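Local coordinates for dihydrodipicolinate reductase N-terminus domain-containing protein (Mycobacterium smegmatis, PDB 6IAQ) that probably acts as an NADP-dependent amine dehydrogenase, carrying out the reductive amination of ketones to amines, at residues Leu70-Ser84 / Ile95-Glu109. Numbering follows the deposited sequence.
Sequences LEQTHPDIAVIAVNS and ICAEHGVNAVTLSEE. With NAP (NADP nicotinamide-adenine-dinucleotide phosphate), chain F; EDO (1,2-ethanediol), chain E.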
# COMPACT_ATOMS: atom_id res chain seq x y z
N LEU A 70 -1.60 35.44 -6.48
CA LEU A 70 -0.25 34.86 -6.33
C LEU A 70 0.79 35.98 -6.20
O LEU A 70 1.71 35.85 -5.36
CB LEU A 70 0.05 33.95 -7.53
CG LEU A 70 -0.80 32.67 -7.63
CD1 LEU A 70 -0.19 31.67 -8.59
CD2 LEU A 70 -1.04 32.00 -6.29
N GLU A 71 0.67 37.05 -6.99
CA GLU A 71 1.59 38.22 -6.96
C GLU A 71 1.47 38.89 -5.59
O GLU A 71 2.50 39.30 -5.04
CB GLU A 71 1.32 39.14 -8.15
CG GLU A 71 1.78 38.52 -9.47
CD GLU A 71 1.18 39.08 -10.75
OE1 GLU A 71 0.49 40.13 -10.66
OE2 GLU A 71 1.39 38.48 -11.83
N GLN A 72 0.27 38.96 -5.02
CA GLN A 72 0.01 39.64 -3.73
C GLN A 72 0.49 38.78 -2.53
O GLN A 72 0.88 39.38 -1.51
CB GLN A 72 -1.46 40.03 -3.61
CG GLN A 72 -1.83 41.22 -4.49
CD GLN A 72 -3.30 41.58 -4.39
OE1 GLN A 72 -4.07 40.98 -3.63
NE2 GLN A 72 -3.72 42.49 -5.25
N THR A 73 0.43 37.44 -2.61
CA THR A 73 0.61 36.57 -1.42
C THR A 73 1.83 35.65 -1.52
O THR A 73 2.30 35.24 -0.44
CB THR A 73 -0.67 35.78 -1.13
OG1 THR A 73 -0.88 34.91 -2.24
CG2 THR A 73 -1.87 36.67 -0.89
N HIS A 74 2.32 35.31 -2.71
CA HIS A 74 3.45 34.37 -2.93
C HIS A 74 3.39 33.19 -1.96
O HIS A 74 4.28 32.99 -1.12
CB HIS A 74 4.77 35.11 -2.86
CG HIS A 74 4.98 35.97 -4.05
ND1 HIS A 74 4.60 37.31 -4.06
CD2 HIS A 74 5.43 35.69 -5.29
CE1 HIS A 74 4.88 37.81 -5.25
NE2 HIS A 74 5.37 36.84 -6.02
N PRO A 75 2.35 32.33 -2.08
CA PRO A 75 2.20 31.19 -1.18
C PRO A 75 3.25 30.10 -1.48
O PRO A 75 3.79 30.07 -2.56
CB PRO A 75 0.78 30.69 -1.52
CG PRO A 75 0.65 31.00 -3.01
CD PRO A 75 1.33 32.34 -3.14
N ASP A 76 3.45 29.20 -0.53
CA ASP A 76 4.29 27.98 -0.70
C ASP A 76 3.58 26.98 -1.61
O ASP A 76 4.28 26.15 -2.24
CB ASP A 76 4.55 27.30 0.64
CG ASP A 76 5.34 28.20 1.57
OD1 ASP A 76 6.45 28.47 1.23
OD2 ASP A 76 4.79 28.65 2.61
N ILE A 77 2.24 27.01 -1.64
CA ILE A 77 1.44 25.95 -2.32
C ILE A 77 0.08 26.54 -2.75
O ILE A 77 -0.60 27.23 -1.92
CB ILE A 77 1.27 24.70 -1.42
CG1 ILE A 77 0.66 23.51 -2.17
CG2 ILE A 77 0.46 25.04 -0.18
CD1 ILE A 77 1.62 22.74 -2.99
N ALA A 78 -0.29 26.23 -3.98
CA ALA A 78 -1.66 26.38 -4.52
C ALA A 78 -2.33 25.00 -4.49
O ALA A 78 -1.74 24.04 -5.00
CB ALA A 78 -1.61 26.92 -5.93
N VAL A 79 -3.50 24.93 -3.87
CA VAL A 79 -4.29 23.69 -3.66
C VAL A 79 -5.50 23.76 -4.61
O VAL A 79 -6.36 24.58 -4.36
CB VAL A 79 -4.68 23.56 -2.18
CG1 VAL A 79 -5.42 22.27 -1.93
CG2 VAL A 79 -3.45 23.69 -1.27
N ILE A 80 -5.44 23.05 -5.73
CA ILE A 80 -6.34 23.28 -6.89
C ILE A 80 -7.41 22.19 -6.93
O ILE A 80 -7.07 20.99 -7.05
CB ILE A 80 -5.55 23.33 -8.20
CG1 ILE A 80 -4.38 24.32 -8.11
CG2 ILE A 80 -6.50 23.67 -9.35
CD1 ILE A 80 -3.52 24.33 -9.35
N ALA A 81 -8.67 22.61 -6.88
CA ALA A 81 -9.83 21.73 -7.15
C ALA A 81 -10.77 22.47 -8.10
O ALA A 81 -11.79 23.04 -7.59
CB ALA A 81 -10.47 21.35 -5.86
N VAL A 82 -10.43 22.50 -9.39
CA VAL A 82 -11.29 23.26 -10.35
C VAL A 82 -11.73 22.38 -11.51
O VAL A 82 -12.93 22.36 -11.72
CB VAL A 82 -10.75 24.65 -10.78
CG1 VAL A 82 -9.69 25.21 -9.86
CG2 VAL A 82 -10.40 24.77 -12.25
N ASN A 83 -10.84 21.69 -12.23
CA ASN A 83 -11.20 20.91 -13.44
C ASN A 83 -10.32 19.64 -13.53
O ASN A 83 -9.48 19.42 -12.62
CB ASN A 83 -11.13 21.77 -14.69
CG ASN A 83 -9.80 22.49 -14.82
OD1 ASN A 83 -8.78 21.96 -14.37
ND2 ASN A 83 -9.83 23.69 -15.39
N SER A 84 -10.50 18.86 -14.61
CA SER A 84 -10.03 17.45 -14.70
C SER A 84 -8.95 17.29 -15.77
O SER A 84 -7.97 16.58 -15.51
CB SER A 84 -11.21 16.54 -15.00
OG SER A 84 -12.13 16.53 -13.92
N ILE A 95 -0.39 29.60 -14.67
CA ILE A 95 -0.37 30.74 -13.72
C ILE A 95 0.48 30.35 -12.48
O ILE A 95 1.31 31.18 -12.01
CB ILE A 95 -1.81 31.17 -13.40
CG1 ILE A 95 -2.48 31.83 -14.61
CG2 ILE A 95 -1.88 32.06 -12.15
CD1 ILE A 95 -3.99 31.96 -14.49
N CYS A 96 0.32 29.13 -11.96
CA CYS A 96 1.07 28.68 -10.75
C CYS A 96 2.57 28.59 -11.08
O CYS A 96 3.39 29.21 -10.34
CB CYS A 96 0.53 27.35 -10.23
SG CYS A 96 -1.09 27.56 -9.45
N ALA A 97 2.91 27.89 -12.15
CA ALA A 97 4.30 27.61 -12.55
C ALA A 97 5.01 28.92 -12.94
O ALA A 97 6.19 29.10 -12.55
CB ALA A 97 4.31 26.62 -13.68
N GLU A 98 4.32 29.82 -13.66
CA GLU A 98 4.88 31.14 -14.05
C GLU A 98 5.36 31.90 -12.81
O GLU A 98 6.42 32.54 -12.86
CB GLU A 98 3.85 32.02 -14.77
CG GLU A 98 4.52 32.90 -15.82
CD GLU A 98 4.53 32.24 -17.19
OE1 GLU A 98 3.50 31.63 -17.51
OE2 GLU A 98 5.54 32.33 -17.90
N HIS A 99 4.59 31.83 -11.73
CA HIS A 99 4.83 32.57 -10.47
C HIS A 99 5.73 31.77 -9.51
O HIS A 99 5.86 32.20 -8.36
CB HIS A 99 3.49 32.97 -9.85
CG HIS A 99 2.76 34.00 -10.63
ND1 HIS A 99 2.02 33.70 -11.77
CD2 HIS A 99 2.62 35.33 -10.43
CE1 HIS A 99 1.46 34.81 -12.24
NE2 HIS A 99 1.80 35.81 -11.42
N GLY A 100 6.34 30.68 -9.96
CA GLY A 100 7.14 29.77 -9.11
C GLY A 100 6.36 29.19 -7.95
O GLY A 100 6.98 28.85 -6.91
N VAL A 101 5.04 29.02 -8.08
CA VAL A 101 4.18 28.53 -6.96
C VAL A 101 3.97 27.02 -7.14
O VAL A 101 3.51 26.59 -8.24
CB VAL A 101 2.86 29.32 -6.87
CG1 VAL A 101 1.89 28.66 -5.90
CG2 VAL A 101 3.09 30.78 -6.47
N ASN A 102 4.33 26.24 -6.12
CA ASN A 102 4.07 24.78 -6.08
C ASN A 102 2.56 24.57 -6.19
O ASN A 102 1.79 25.38 -5.61
CB ASN A 102 4.56 24.14 -4.78
CG ASN A 102 6.06 24.29 -4.56
OD1 ASN A 102 6.85 23.86 -5.39
ND2 ASN A 102 6.44 24.90 -3.45
N ALA A 103 2.13 23.53 -6.89
CA ALA A 103 0.69 23.24 -7.07
C ALA A 103 0.43 21.75 -6.85
O ALA A 103 1.11 20.92 -7.45
CB ALA A 103 0.20 23.70 -8.42
N VAL A 104 -0.53 21.46 -5.97
CA VAL A 104 -1.16 20.12 -5.86
C VAL A 104 -2.58 20.28 -6.43
O VAL A 104 -3.22 21.30 -6.12
CB VAL A 104 -1.06 19.64 -4.40
CG1 VAL A 104 -1.91 20.47 -3.44
CG2 VAL A 104 -1.35 18.17 -4.28
N THR A 105 -3.01 19.38 -7.30
CA THR A 105 -4.31 19.50 -8.00
C THR A 105 -5.06 18.16 -8.02
O THR A 105 -4.40 17.11 -8.14
CB THR A 105 -4.13 20.04 -9.42
OG1 THR A 105 -5.41 20.24 -10.01
CG2 THR A 105 -3.31 19.14 -10.32
N LEU A 106 -6.39 18.23 -8.00
CA LEU A 106 -7.27 17.05 -8.13
C LEU A 106 -7.43 16.67 -9.59
O LEU A 106 -8.08 15.63 -9.82
CB LEU A 106 -8.63 17.35 -7.49
CG LEU A 106 -8.60 17.47 -5.98
CD1 LEU A 106 -10.00 17.62 -5.45
CD2 LEU A 106 -7.83 16.32 -5.34
N SER A 107 -6.92 17.46 -10.56
CA SER A 107 -7.11 17.15 -11.99
C SER A 107 -6.79 15.67 -12.26
O SER A 107 -5.64 15.29 -12.10
CB SER A 107 -6.32 18.08 -12.89
OG SER A 107 -6.83 19.40 -12.80
N GLU A 108 -7.77 14.88 -12.70
CA GLU A 108 -7.64 13.40 -12.83
C GLU A 108 -6.56 13.10 -13.88
O GLU A 108 -5.80 12.15 -13.71
CB GLU A 108 -8.98 12.74 -13.16
CG GLU A 108 -9.96 12.75 -11.99
CD GLU A 108 -10.89 13.94 -11.90
OE1 GLU A 108 -10.56 14.99 -12.52
OE2 GLU A 108 -11.93 13.83 -11.20
N GLU A 109 -6.50 13.88 -14.96
CA GLU A 109 -5.51 13.64 -16.03
C GLU A 109 -4.10 13.93 -15.50
O GLU A 109 -3.14 13.24 -15.92
CB GLU A 109 -5.85 14.41 -17.31
CG GLU A 109 -5.02 13.93 -18.47
CD GLU A 109 -5.17 14.70 -19.77
OE1 GLU A 109 -6.04 15.60 -19.83
OE2 GLU A 109 -4.41 14.40 -20.70
PA NAP F . -17.14 21.93 -8.13
O1A NAP F . -17.86 21.90 -6.87
O2A NAP F . -17.82 22.21 -9.51
O5B NAP F . -15.92 22.99 -7.93
C5B NAP F . -15.17 23.53 -9.03
C4B NAP F . -14.69 24.92 -8.64
O4B NAP F . -13.86 25.49 -9.65
C3B NAP F . -15.81 25.95 -8.37
O3B NAP F . -15.49 26.51 -7.08
C2B NAP F . -15.68 27.03 -9.44
O2B NAP F . -15.89 28.37 -8.94
C1B NAP F . -14.20 26.91 -9.69
N9A NAP F . -13.69 27.40 -10.97
C8A NAP F . -14.02 27.03 -12.22
N7A NAP F . -13.23 27.69 -13.08
C5A NAP F . -12.34 28.41 -12.35
C6A NAP F . -11.20 29.32 -12.59
N6A NAP F . -10.81 29.61 -13.82
N1A NAP F . -10.57 29.85 -11.54
C2A NAP F . -10.91 29.60 -10.26
N3A NAP F . -11.94 28.78 -9.94
C4A NAP F . -12.66 28.22 -10.95
O3 NAP F . -16.34 20.52 -8.40
PN NAP F . -15.56 19.63 -7.24
O1N NAP F . -16.36 18.46 -6.77
O2N NAP F . -14.96 20.52 -6.21
O5D NAP F . -14.47 19.12 -8.30
C5D NAP F . -13.44 19.92 -8.89
C4D NAP F . -12.53 19.16 -9.82
O4D NAP F . -11.79 18.18 -9.02
C3D NAP F . -13.30 18.47 -10.90
O3D NAP F . -12.67 18.56 -12.17
C2D NAP F . -13.31 17.01 -10.42
O2D NAP F . -13.48 16.13 -11.54
C1D NAP F . -11.96 16.93 -9.67
N1N NAP F . -11.95 15.85 -8.66
C2N NAP F . -10.95 15.00 -8.68
C3N NAP F . -10.94 13.94 -7.78
C7N NAP F . -9.79 12.96 -7.73
O7N NAP F . -9.95 11.97 -7.02
N7N NAP F . -8.64 13.19 -8.40
C4N NAP F . -11.99 13.81 -6.87
C5N NAP F . -13.03 14.73 -6.87
C6N NAP F . -12.97 15.75 -7.78
P2B NAP F . -17.30 28.85 -8.35
O1X NAP F . -17.54 28.13 -7.06
O2X NAP F . -17.06 30.31 -7.96
O3X NAP F . -18.18 28.55 -9.57
C1 EDO E . -13.43 10.99 -9.16
O1 EDO E . -12.31 11.45 -9.88
C2 EDO E . -13.04 9.87 -8.27
O2 EDO E . -12.57 10.34 -7.00
O HOH W 1 -8.46 20.56 -10.22
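Strands 77-80 and 102-105, neighbours in the parallel sheet of the Rossmann domain, pair here as the two strands of a right-handed beta-alpha-beta crossover through helix 86-98. A78 and I80 lie between partners two apart: A78 N donates to N102 O (2.8 Å) and V104 N to A78 O, then I80 N to V104 O and L106 N to I80 O. On the face that carries A78 and I80, helix 86-98 packs against the sheet, C96 SG resting 3.6 Å from A78 CB and also touching I80 CD1. On the other face V79 and V104 lie side by side, against M310 of helix 302-312.

At the N-terminal end of the strands the amide of N102 extends the pairing, ND2 reaching D76 O at 2.8 Å with the carbonyl nearly in the amide plane, while OD1 turns to T134. Farther out, L70 CB lies over one face of the H99 ring, and H99 NE2 gives E71 OE2 a 2.7 Å bond lying near the ring plane. H99 ND1 donates to I95 O; with both nitrogens donating, the ring's rotation is probably fixed and the histidine probably positively charged.

The opposite end carries the cofactor. S107 OG donates to N83 O from above the carbonyl plane, and E109 N bonds S84 O. The E108 chain bends at chi2 (91°), bringing its carboxylate round to S84 and the ribose. S84 OG donates to E108 OE1 (2.6 Å) and accepts from NADP O3D (2.7 Å), while E108 OE2 receives O2D and L106 O the carboxamide N7N. The segments following the two strands thus hold the nicotinamide riboside at both sugar and carboxamide.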